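Local coordinates for protein tRNA(Phe) 7-((3-amino-3-carboxypropyl)-4-demethylwyosine(37)-N(4))-methyltransferase 1 (Pyrococcus horikoshii, PDB 2IT2) that probably methylates N-4 of a wyosine precursor in tRNA(Phe), with S-adenosyl-L-methionine as the methyl donor, at residues E46-T51 and L108-K113; V60-H65 and K73-W78; P64-K69 and W100-S105; Y132-S137 and I144-S149. All blocks are in the same frame, centred on the assembly; numbering follows the deposited sequence.

Contact 1: residues E46-T51 and L108-K113; sequences ENYFTT and LHVGAK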
# COMPACT_ATOMS: atom_id res chain seq x y z
N GLU B 46 17.76 -4.30 -21.11
CA GLU B 46 17.73 -5.74 -21.39
C GLU B 46 17.03 -6.66 -20.39
O GLU B 46 16.23 -7.50 -20.78
CB GLU B 46 19.16 -6.24 -21.63
CG GLU B 46 19.27 -7.68 -22.11
CD GLU B 46 20.69 -8.04 -22.49
OE1 GLU B 46 21.57 -7.99 -21.61
OE2 GLU B 46 20.92 -8.38 -23.68
N ASN B 47 17.30 -6.48 -19.10
CA ASN B 47 16.72 -7.37 -18.09
C ASN B 47 15.36 -7.04 -17.48
O ASN B 47 15.00 -7.62 -16.46
CB ASN B 47 17.73 -7.56 -16.96
CG ASN B 47 19.05 -8.10 -17.46
OD1 ASN B 47 19.08 -8.87 -18.41
ND2 ASN B 47 20.14 -7.69 -16.83
N TYR B 48 14.61 -6.15 -18.12
CA TYR B 48 13.29 -5.76 -17.61
C TYR B 48 12.27 -5.57 -18.73
O TYR B 48 12.64 -5.43 -19.89
CB TYR B 48 13.38 -4.42 -16.87
CG TYR B 48 14.40 -4.38 -15.76
CD1 TYR B 48 14.14 -4.97 -14.53
CD2 TYR B 48 15.64 -3.76 -15.96
CE1 TYR B 48 15.08 -4.97 -13.52
CE2 TYR B 48 16.60 -3.75 -14.94
CZ TYR B 48 16.31 -4.36 -13.72
OH TYR B 48 17.27 -4.47 -12.74
N PHE B 49 10.99 -5.58 -18.37
CA PHE B 49 9.89 -5.31 -19.30
C PHE B 49 8.74 -4.79 -18.46
O PHE B 49 8.69 -5.02 -17.25
CB PHE B 49 9.47 -6.54 -20.13
CG PHE B 49 8.96 -7.71 -19.32
CD1 PHE B 49 7.64 -7.75 -18.87
CD2 PHE B 49 9.80 -8.80 -19.04
CE1 PHE B 49 7.16 -8.85 -18.16
CE2 PHE B 49 9.32 -9.91 -18.33
CZ PHE B 49 8.00 -9.94 -17.88
N THR B 50 7.81 -4.06 -19.07
CA THR B 50 6.68 -3.53 -18.31
C THR B 50 5.37 -4.22 -18.63
O THR B 50 5.17 -4.72 -19.74
CB THR B 50 6.49 -2.01 -18.53
OG1 THR B 50 6.15 -1.76 -19.90
CG2 THR B 50 7.77 -1.24 -18.18
N THR B 51 4.50 -4.28 -17.63
CA THR B 51 3.18 -4.86 -17.81
C THR B 51 2.22 -3.75 -17.37
O THR B 51 2.68 -2.65 -17.08
CB THR B 51 3.00 -6.15 -16.95
OG1 THR B 51 3.14 -5.83 -15.56
CG2 THR B 51 4.06 -7.20 -17.32
N LEU B 108 3.51 0.90 -11.09
CA LEU B 108 4.18 0.33 -12.26
C LEU B 108 4.48 -1.13 -11.94
O LEU B 108 4.89 -1.47 -10.82
CB LEU B 108 5.48 1.09 -12.56
CG LEU B 108 5.48 2.63 -12.59
CD1 LEU B 108 6.90 3.14 -12.76
CD2 LEU B 108 4.59 3.15 -13.71
N HIS B 109 4.24 -2.01 -12.91
CA HIS B 109 4.54 -3.42 -12.74
C HIS B 109 5.64 -3.72 -13.73
O HIS B 109 5.51 -3.44 -14.93
CB HIS B 109 3.29 -4.27 -13.00
CG HIS B 109 2.31 -4.23 -11.87
ND1 HIS B 109 1.06 -4.81 -11.95
CD2 HIS B 109 2.41 -3.72 -10.62
CE1 HIS B 109 0.43 -4.66 -10.80
NE2 HIS B 109 1.22 -3.99 -9.97
N VAL B 110 6.75 -4.25 -13.22
CA VAL B 110 7.91 -4.54 -14.06
C VAL B 110 8.45 -5.97 -13.91
O VAL B 110 8.72 -6.44 -12.81
CB VAL B 110 9.06 -3.55 -13.75
CG1 VAL B 110 10.21 -3.78 -14.71
CG2 VAL B 110 8.60 -2.09 -13.87
N GLY B 111 8.60 -6.67 -15.03
CA GLY B 111 9.14 -8.02 -14.96
C GLY B 111 10.66 -7.94 -14.95
O GLY B 111 11.22 -7.05 -15.56
N ALA B 112 11.31 -8.86 -14.23
CA ALA B 112 12.78 -8.87 -14.15
C ALA B 112 13.34 -10.23 -14.52
O ALA B 112 12.73 -11.26 -14.23
CB ALA B 112 13.23 -8.48 -12.72
N LYS B 113 14.51 -10.24 -15.14
CA LYS B 113 15.12 -11.50 -15.55
C LYS B 113 15.66 -12.38 -14.41
O LYS B 113 15.61 -13.61 -14.50
CB LYS B 113 16.22 -11.22 -16.57
CG LYS B 113 16.84 -12.48 -17.14
CD LYS B 113 17.83 -12.14 -18.22
CE LYS B 113 18.41 -13.40 -18.84
NZ LYS B 113 19.34 -13.09 -19.96
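An antiparallel strand pair in the sheet of this TYW3-family protein sets Tyr-48, Phe-49 and Thr-50 against Ala-112, Gly-111 and Val-110, where the start of strand 48-63 meets the end of strand 98-112. Phe-49 and Gly-111 are the hydrogen-bonded pair: Gly-111 N gives to Phe-49 O at 2.8 Å, and Phe-49 N to Gly-111 O at 3.2 Å. Just past the strand ends Lys-113 N reaches Asn-47 O at 3.0 Å, and the same carbonyl takes a CA-H...O contact from Ala-112. The two faces of the pair differ in character. On one, Tyr-48 CB lies 3.9 Å from Val-110 CG1, while its ring atom CE1 comes within 4.0 Å of Ala-112 CB. Helix 115-127 packs on this face, and Tyr-48 OH is hydrogen-bonded there to the backbone O of Asp-117. The other face carries Phe-49, whose CG stands between the backbone N and the carbonyl carbon (chi1 61°), a torsion that folds the ring across onto the partner strand; helix 11-27 packs against it. A CB on Gly-111 would collide with this ring. Instead Gly-111 CA sits over one ring face in a CH-pi contact, 3.8 Å from the centroid of Phe-49 and 15° off its normal.

Contact 2: residues V60-H65 and K73-W78; sequences VMEMPH and KWLGKW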
# COMPACT_ATOMS: atom_id res chain seq x y z
N VAL B 60 -13.48 10.96 -7.95
CA VAL B 60 -14.66 11.25 -7.16
C VAL B 60 -15.50 10.04 -7.51
O VAL B 60 -15.91 9.87 -8.67
CB VAL B 60 -15.39 12.52 -7.59
CG1 VAL B 60 -16.75 12.56 -6.91
CG2 VAL B 60 -14.58 13.74 -7.20
N MSE B 61 -15.72 9.17 -6.54
CA MSE B 61 -16.47 7.95 -6.81
C MSE B 61 -17.38 7.54 -5.67
O MSE B 61 -17.16 7.92 -4.52
CB MSE B 61 -15.49 6.82 -7.15
CG MSE B 61 -14.41 6.56 -6.12
SE MSE B 61 -15.00 5.43 -4.67
CE MSE B 61 -14.36 3.72 -5.27
N GLU B 62 -18.42 6.80 -6.01
CA GLU B 62 -19.35 6.33 -5.00
C GLU B 62 -19.31 4.81 -4.88
O GLU B 62 -19.23 4.10 -5.88
CB GLU B 62 -20.78 6.79 -5.29
CG GLU B 62 -21.30 6.50 -6.69
CD GLU B 62 -22.75 6.94 -6.87
OE1 GLU B 62 -23.09 8.08 -6.48
OE2 GLU B 62 -23.55 6.14 -7.41
N MSE B 63 -19.33 4.33 -3.65
CA MSE B 63 -19.29 2.90 -3.38
C MSE B 63 -20.11 2.61 -2.12
O MSE B 63 -20.29 3.49 -1.28
CB MSE B 63 -17.84 2.44 -3.21
CG MSE B 63 -17.06 3.13 -2.10
SE MSE B 63 -15.19 2.64 -2.11
CE MSE B 63 -14.41 4.31 -1.55
N PRO B 64 -20.61 1.37 -1.98
CA PRO B 64 -21.41 1.00 -0.81
C PRO B 64 -20.69 1.26 0.52
O PRO B 64 -21.25 1.85 1.44
CB PRO B 64 -21.70 -0.47 -1.04
CG PRO B 64 -20.50 -0.94 -1.81
CD PRO B 64 -20.30 0.19 -2.80
N HIS B 65 -19.45 0.80 0.59
CA HIS B 65 -18.62 0.97 1.78
C HIS B 65 -17.17 1.18 1.36
O HIS B 65 -16.73 0.65 0.34
CB HIS B 65 -18.73 -0.26 2.68
CG HIS B 65 -20.13 -0.55 3.14
ND1 HIS B 65 -21.10 -1.00 2.29
CD2 HIS B 65 -20.70 -0.41 4.36
CE1 HIS B 65 -22.24 -1.14 2.96
NE2 HIS B 65 -22.02 -0.79 4.22
N LYS B 73 -18.47 3.21 -8.49
CA LYS B 73 -18.81 3.93 -9.70
C LYS B 73 -18.09 5.27 -9.73
O LYS B 73 -18.30 6.11 -8.86
CB LYS B 73 -20.32 4.17 -9.77
CG LYS B 73 -20.77 4.97 -10.98
CD LYS B 73 -22.25 5.30 -10.92
CE LYS B 73 -22.66 6.20 -12.07
NZ LYS B 73 -22.51 5.55 -13.40
N TRP B 74 -17.23 5.46 -10.73
CA TRP B 74 -16.50 6.71 -10.86
C TRP B 74 -17.35 7.81 -11.50
O TRP B 74 -17.82 7.70 -12.62
CB TRP B 74 -15.26 6.44 -11.72
CG TRP B 74 -14.18 5.85 -10.89
CD1 TRP B 74 -13.09 6.55 -10.32
CD2 TRP B 74 -13.98 4.45 -10.57
NE1 TRP B 74 -12.23 5.73 -9.66
CE2 TRP B 74 -12.78 4.36 -9.82
CE3 TRP B 74 -14.69 3.29 -10.86
CZ2 TRP B 74 -12.33 3.13 -9.37
CZ3 TRP B 74 -14.24 2.05 -10.41
CH2 TRP B 74 -13.05 1.97 -9.66
N LEU B 75 -17.58 8.88 -10.72
CA LEU B 75 -18.28 10.04 -11.27
C LEU B 75 -17.29 10.98 -11.97
O LEU B 75 -17.62 11.72 -12.88
CB LEU B 75 -18.95 10.78 -10.11
CG LEU B 75 -19.86 9.85 -9.30
CD1 LEU B 75 -20.56 10.58 -8.15
CD2 LEU B 75 -20.95 9.21 -10.14
N GLY B 76 -16.05 10.94 -11.46
CA GLY B 76 -14.99 11.72 -12.08
C GLY B 76 -13.64 11.02 -11.88
O GLY B 76 -13.35 10.46 -10.83
N LYS B 77 -12.80 10.99 -12.91
CA LYS B 77 -11.51 10.29 -12.82
C LYS B 77 -10.48 11.07 -13.63
O LYS B 77 -10.64 11.27 -14.83
CB LYS B 77 -11.66 8.85 -13.34
CG LYS B 77 -10.42 7.97 -13.18
CD LYS B 77 -10.74 6.49 -13.44
CE LYS B 77 -11.29 6.23 -14.83
NZ LYS B 77 -11.66 4.80 -15.03
N TRP B 78 -9.41 11.50 -12.97
CA TRP B 78 -8.37 12.28 -13.62
C TRP B 78 -6.98 11.75 -13.25
O TRP B 78 -6.70 11.36 -12.13
CB TRP B 78 -8.49 13.73 -13.15
CG TRP B 78 -9.89 14.20 -13.29
CD1 TRP B 78 -10.48 14.73 -14.44
CD2 TRP B 78 -10.87 14.29 -12.23
NE1 TRP B 78 -11.75 15.16 -14.22
CE2 TRP B 78 -12.02 14.89 -12.79
CE3 TRP B 78 -10.87 13.93 -10.89
CZ2 TRP B 78 -13.14 15.11 -12.00
CZ3 TRP B 78 -11.98 14.15 -10.09
CH2 TRP B 78 -13.12 14.75 -10.66
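A classic beta bulge interrupts the hairpin of strands 48-63 and 73-78, with Leu-75 and Gly-76 both facing Val-60. The extra residue shows in the bonding, because Val-60 O is gripped twice in its carbonyl plane, by Leu-75 N at 2.8 Å and by Gly-76 N at 3.0 Å. Val-60 N answers to Gly-76 O at 2.9 Å. Beyond the bulge Glu-62 and Lys-73 exchange a regular pair of backbone bonds. Between that pair and the bulge, Met-61, a selenomethionine, stands opposite Trp-74 and places its CB over the five-membered ring, 4.1 Å from the Trp-74 centroid, as a CH-pi contact. On the other side of the sheet Val-60 CG2 abuts the edge of the Trp-78 indole, 3.9 Å from CH2. The face of that indole covers Gly-76, where a CB would clash. Glu-62 CG stands between the backbone N and the carbonyl carbon (chi1 51°), which sets its chain alongside Lys-73, yet Glu-62 OE2 and Lys-73 NZ stay 6.1 Å apart. The carboxylate is engaged instead through OE1 by His-94 ND1 and Arg-95 N. A leucine in place of Glu-62 would probably leave those two partners without their carboxylate. Backbone bonds thus set the register of the hairpin, while the Glu-62 carboxylate ties its strand to the segment around His-94 and Arg-95.

Contact 3: residues P64-K69 and W100-S105; sequences PHFGDK and WFLVRS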
# COMPACT_ATOMS: atom_id res chain seq x y z
N PRO B 64 -20.61 1.37 -1.98
CA PRO B 64 -21.41 1.00 -0.81
C PRO B 64 -20.69 1.26 0.52
O PRO B 64 -21.25 1.85 1.44
CB PRO B 64 -21.70 -0.47 -1.04
CG PRO B 64 -20.50 -0.94 -1.81
CD PRO B 64 -20.30 0.19 -2.80
N HIS B 65 -19.45 0.80 0.59
CA HIS B 65 -18.62 0.97 1.78
C HIS B 65 -17.17 1.18 1.36
O HIS B 65 -16.73 0.65 0.34
CB HIS B 65 -18.73 -0.26 2.68
CG HIS B 65 -20.13 -0.55 3.14
ND1 HIS B 65 -21.10 -1.00 2.29
CD2 HIS B 65 -20.70 -0.41 4.36
CE1 HIS B 65 -22.24 -1.14 2.96
NE2 HIS B 65 -22.02 -0.79 4.22
N PHE B 66 -16.44 1.96 2.15
CA PHE B 66 -15.05 2.24 1.84
C PHE B 66 -14.23 0.97 1.66
O PHE B 66 -14.39 0.02 2.42
CB PHE B 66 -14.43 3.09 2.95
CG PHE B 66 -13.01 3.50 2.69
CD1 PHE B 66 -12.72 4.47 1.74
CD2 PHE B 66 -11.97 2.90 3.38
CE1 PHE B 66 -11.39 4.84 1.49
CE2 PHE B 66 -10.66 3.26 3.13
CZ PHE B 66 -10.36 4.23 2.19
N GLY B 67 -13.36 0.95 0.66
CA GLY B 67 -12.54 -0.22 0.41
C GLY B 67 -13.15 -1.21 -0.57
O GLY B 67 -12.46 -2.06 -1.12
N ASP B 68 -14.46 -1.08 -0.79
CA ASP B 68 -15.17 -1.97 -1.70
C ASP B 68 -15.17 -1.44 -3.13
O ASP B 68 -16.21 -1.09 -3.68
CB ASP B 68 -16.62 -2.16 -1.23
CG ASP B 68 -17.31 -3.33 -1.90
OD1 ASP B 68 -16.69 -3.94 -2.79
OD2 ASP B 68 -18.46 -3.64 -1.53
N LYS B 69 -13.99 -1.39 -3.75
CA LYS B 69 -13.87 -0.88 -5.11
C LYS B 69 -14.27 -1.94 -6.14
O LYS B 69 -14.28 -3.14 -5.83
CB LYS B 69 -12.44 -0.42 -5.39
CG LYS B 69 -11.94 0.63 -4.41
CD LYS B 69 -10.53 1.08 -4.76
CE LYS B 69 -9.97 1.99 -3.68
NZ LYS B 69 -10.85 3.15 -3.39
N TRP B 100 -16.78 9.46 -2.19
CA TRP B 100 -15.40 9.67 -1.76
C TRP B 100 -14.54 10.45 -2.74
O TRP B 100 -14.72 10.35 -3.97
CB TRP B 100 -14.70 8.32 -1.52
CG TRP B 100 -15.18 7.57 -0.31
CD1 TRP B 100 -16.25 6.71 -0.23
CD2 TRP B 100 -14.63 7.65 1.01
NE1 TRP B 100 -16.40 6.27 1.06
CE2 TRP B 100 -15.43 6.82 1.85
CE3 TRP B 100 -13.55 8.34 1.57
CZ2 TRP B 100 -15.17 6.67 3.21
CZ3 TRP B 100 -13.29 8.19 2.93
CH2 TRP B 100 -14.11 7.36 3.74
N PHE B 101 -13.62 11.23 -2.20
CA PHE B 101 -12.66 11.94 -3.02
C PHE B 101 -11.38 11.14 -2.73
O PHE B 101 -10.94 11.06 -1.58
CB PHE B 101 -12.52 13.40 -2.57
CG PHE B 101 -11.52 14.20 -3.37
CD1 PHE B 101 -10.15 14.10 -3.10
CD2 PHE B 101 -11.94 15.02 -4.41
CE1 PHE B 101 -9.22 14.80 -3.86
CE2 PHE B 101 -11.02 15.73 -5.18
CZ PHE B 101 -9.66 15.62 -4.90
N LEU B 102 -10.79 10.55 -3.76
CA LEU B 102 -9.61 9.72 -3.58
C LEU B 102 -8.40 10.19 -4.38
O LEU B 102 -8.54 10.71 -5.50
CB LEU B 102 -9.90 8.26 -3.99
CG LEU B 102 -11.15 7.58 -3.42
CD1 LEU B 102 -11.35 6.21 -4.07
CD2 LEU B 102 -11.04 7.45 -1.92
N VAL B 103 -7.23 10.01 -3.79
CA VAL B 103 -5.97 10.29 -4.48
C VAL B 103 -5.15 9.01 -4.33
O VAL B 103 -4.98 8.50 -3.22
CB VAL B 103 -5.19 11.46 -3.85
CG1 VAL B 103 -3.85 11.61 -4.56
CG2 VAL B 103 -5.97 12.74 -4.00
N ARG B 104 -4.67 8.48 -5.45
CA ARG B 104 -3.88 7.25 -5.46
C ARG B 104 -2.57 7.40 -6.23
O ARG B 104 -2.53 8.05 -7.27
CB ARG B 104 -4.68 6.09 -6.05
CG ARG B 104 -5.88 5.69 -5.22
CD ARG B 104 -5.44 5.06 -3.90
NE ARG B 104 -6.57 4.59 -3.11
CZ ARG B 104 -7.27 5.34 -2.27
NH1 ARG B 104 -6.95 6.62 -2.11
NH2 ARG B 104 -8.30 4.82 -1.60
N SER B 105 -1.53 6.76 -5.71
CA SER B 105 -0.19 6.80 -6.30
C SER B 105 -0.09 6.04 -7.62
O SER B 105 -0.89 5.15 -7.89
CB SER B 105 0.82 6.19 -5.32
OG SER B 105 1.99 5.76 -5.99
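Phe-66 drives its ring atom CD1 onto the indole of Trp-100, and this is the tight part of the contact. CD1 stands 3.5 Å above the Trp-100 plane and over its centre, with Trp-100 CE2 and CZ2 each 3.6 Å from it. The planes meet at 44°, an oblique arrangement. CG of Phe-66 is anti to its own backbone N (chi1 -177°), which carries the ring from the loop to the strand. Phe-66 CE1, at the ring edge, lies 4.3 Å from Leu-102 CD2. Trp-100 NE1 is hydrogen-bonded to Gln-98 OE1, and from the second subunit Ile-176 touches the indole and Arg-152 packs on Phe-66. An alanine at Trp-100 would probably open a gap beside Phe-66, leave that ring less restrained, and deprive Gln-98 OE1 of its N-H mate.

The loop joining strands 48-63 and 73-78 of a hairpin packs on strand 98-112 and presents Phe-66 from a type II beta turn, His-65 to Asp-68, closed by Asp-68 N to His-65 O at 3.1 Å. Gly-67 occupies the turn position whose backbone angles would jam a CB against the preceding carbonyl.

The outer side is looser. Exposed Lys-69 bends at its last torsion (chi4 -55°), so that NZ meets Leu-102 CD1 tip to tip at 3.2 Å. Lys-69 NZ also lies 3.5 Å from Arg-104 NH2, like charges with no bond between them, which the salt bridge from Arg-104 NH2 to Asp-154 probably offsets. Arg-104 NH1 gives a bond to Val-103 O at 2.9 Å, approaching above the carbonyl plane. The two residues after Lys-69 are not modelled, consistent with a mobile loop.

Contact 4: residues Y132-S137 and I144-S149; sequences YSNIKS and IVEIRS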
# COMPACT_ATOMS: atom_id res chain seq x y z
N TYR B 132 7.00 2.30 -1.40
CA TYR B 132 6.24 1.06 -1.40
C TYR B 132 6.60 0.14 -2.57
O TYR B 132 5.73 -0.54 -3.12
CB TYR B 132 4.73 1.33 -1.38
CG TYR B 132 4.21 1.86 -0.06
CD1 TYR B 132 4.77 1.45 1.15
CD2 TYR B 132 3.13 2.74 -0.02
CE1 TYR B 132 4.25 1.89 2.37
CE2 TYR B 132 2.61 3.19 1.19
CZ TYR B 132 3.17 2.76 2.39
OH TYR B 132 2.64 3.18 3.58
N SER B 133 7.87 0.11 -2.95
CA SER B 133 8.29 -0.75 -4.04
C SER B 133 8.78 -2.08 -3.48
O SER B 133 9.42 -2.12 -2.42
CB SER B 133 9.37 -0.06 -4.87
OG SER B 133 8.88 1.15 -5.44
N ASN B 134 8.51 -3.17 -4.19
CA ASN B 134 8.91 -4.49 -3.70
C ASN B 134 8.73 -5.57 -4.76
O ASN B 134 8.45 -5.27 -5.91
CB ASN B 134 8.07 -4.83 -2.47
CG ASN B 134 6.59 -4.56 -2.69
OD1 ASN B 134 5.99 -5.07 -3.63
ND2 ASN B 134 6.00 -3.76 -1.81
N ILE B 135 8.94 -6.83 -4.38
CA ILE B 135 8.73 -7.92 -5.33
C ILE B 135 7.34 -8.44 -5.01
O ILE B 135 7.11 -9.04 -3.96
CB ILE B 135 9.77 -9.02 -5.16
CG1 ILE B 135 11.14 -8.49 -5.59
CG2 ILE B 135 9.33 -10.26 -5.95
CD1 ILE B 135 12.30 -9.40 -5.27
N LYS B 136 6.40 -8.18 -5.91
CA LYS B 136 4.99 -8.54 -5.76
C LYS B 136 4.73 -10.03 -5.94
O LYS B 136 3.98 -10.64 -5.19
CB LYS B 136 4.15 -7.75 -6.78
CG LYS B 136 2.64 -8.05 -6.80
CD LYS B 136 1.96 -7.40 -8.01
CE LYS B 136 0.46 -7.68 -8.03
NZ LYS B 136 -0.23 -7.17 -6.81
N SER B 137 5.38 -10.62 -6.94
CA SER B 137 5.14 -12.01 -7.20
C SER B 137 6.27 -12.73 -7.92
O SER B 137 7.04 -12.13 -8.66
CB SER B 137 3.85 -12.13 -8.03
OG SER B 137 3.90 -11.35 -9.21
N ILE B 144 7.54 -10.27 -10.88
CA ILE B 144 7.06 -8.89 -11.01
C ILE B 144 7.46 -8.03 -9.83
O ILE B 144 7.31 -8.42 -8.67
CB ILE B 144 5.50 -8.83 -11.14
CG1 ILE B 144 5.03 -9.57 -12.40
CG2 ILE B 144 5.01 -7.37 -11.17
CD1 ILE B 144 5.57 -9.02 -13.69
N VAL B 145 8.02 -6.88 -10.17
CA VAL B 145 8.40 -5.86 -9.21
C VAL B 145 7.29 -4.81 -9.31
O VAL B 145 6.84 -4.46 -10.41
CB VAL B 145 9.73 -5.18 -9.61
CG1 VAL B 145 9.90 -3.88 -8.85
CG2 VAL B 145 10.89 -6.12 -9.32
N GLU B 146 6.80 -4.33 -8.16
CA GLU B 146 5.76 -3.29 -8.14
C GLU B 146 6.41 -2.04 -7.58
O GLU B 146 7.11 -2.10 -6.56
CB GLU B 146 4.59 -3.69 -7.24
CG GLU B 146 3.46 -2.68 -7.16
CD GLU B 146 2.27 -3.23 -6.43
OE1 GLU B 146 2.36 -3.42 -5.19
OE2 GLU B 146 1.23 -3.50 -7.08
N ILE B 147 6.20 -0.91 -8.26
CA ILE B 147 6.73 0.39 -7.86
C ILE B 147 5.53 1.26 -7.47
O ILE B 147 4.60 1.42 -8.26
CB ILE B 147 7.51 1.03 -9.03
CG1 ILE B 147 8.70 0.15 -9.39
CG2 ILE B 147 7.95 2.46 -8.67
CD1 ILE B 147 9.48 0.63 -10.59
N ARG B 148 5.55 1.80 -6.26
CA ARG B 148 4.42 2.59 -5.77
C ARG B 148 4.89 3.55 -4.68
O ARG B 148 5.86 3.26 -3.97
CB ARG B 148 3.37 1.62 -5.22
CG ARG B 148 2.04 2.24 -4.84
CD ARG B 148 1.01 1.14 -4.57
NE ARG B 148 1.34 0.36 -3.38
CZ ARG B 148 1.11 0.75 -2.13
NH1 ARG B 148 0.54 1.92 -1.87
NH2 ARG B 148 1.45 -0.05 -1.13
N SER B 149 4.20 4.68 -4.56
CA SER B 149 4.52 5.71 -3.57
C SER B 149 3.55 5.63 -2.40
O SER B 149 2.51 4.97 -2.49
CB SER B 149 4.46 7.10 -4.22
OG SER B 149 5.14 8.07 -3.43
O HOH W 1 3.58 -5.61 -4.27
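Backbone bonds join Asn-134 and Glu-146 first: Asn-134 N gives to Glu-146 O at 3.0 Å, and Glu-146 N returns to Asn-134 O at 2.9 Å. Ile-135 and Val-145 follow as a non-hydrogen-bonded pair. Lys-136 and Ser-137 then both face Ile-144, a classic beta bulge in which Ile-144 O takes Lys-136 N at 2.9 Å and, weakly, Ser-137 N. Ile-144 N closes the step on Ser-137 O.

Polar side chains form a second group. Asn-134 and Glu-146 run side by side in the same direction, their flat ends turned 56° to each other, and a water lies between Asn-134 OD1 at 2.6 Å and Glu-146 OE1 at 2.7 Å. The buried Glu-146 is also hydrogen-bonded through OE2 to His-109 NE2, while Lys-136 NZ makes a long salt bridge to Glu-146 OE2 at 4.0 Å. The paired strands form the beta hairpin 134-138/143-148, whose second strand lies beside strand 98-112; helix 115-127 packs against Ile-135 and Val-145.

Aromatic and cationic packing makes up the third group. The chain of Arg-148 bends at chi3 (67°), bringing one face of its guanidinium against Tyr-132 CB and CD2, with the guanidinium and ring planes 26° apart. Tyr-132 CB stands 3.5 Å above the plane of the Arg-148 guanidinium, and Tyr-132 CD2 is 3.3 Å from Arg-148 NH1. Across the dimer, Arg-148 makes a cation-pi contact with Tyr-132 of the second subunit, and Tyr-132 with Arg-148 of that subunit; the Ile-135 backbone is hydrogen-bonded to the second subunit as well.

The four contacts lie along a single antiparallel sheet, and strand 98-112 links its two ends. Contacts 2 and 3, with centres about 7 Å apart, share Pro-64 and His-65, just after strand 48-63; contact 1 joins the start of that strand to strand 98-112, about 31 Å from contact 2 between centres. In sequence, contacts 2 and 3 fall between the two segments of contact 1, and contact 4 follows. It sits about 11 Å from contact 1, centre to centre, where backbone bonds from Val-110 and Leu-108 extend the sheet to its hairpin. Ser-105 and Ser-149 connect contacts 3 and 4. Contacts 3 and 4 both touch the second subunit, so the sheet supplies part of the dimer interface.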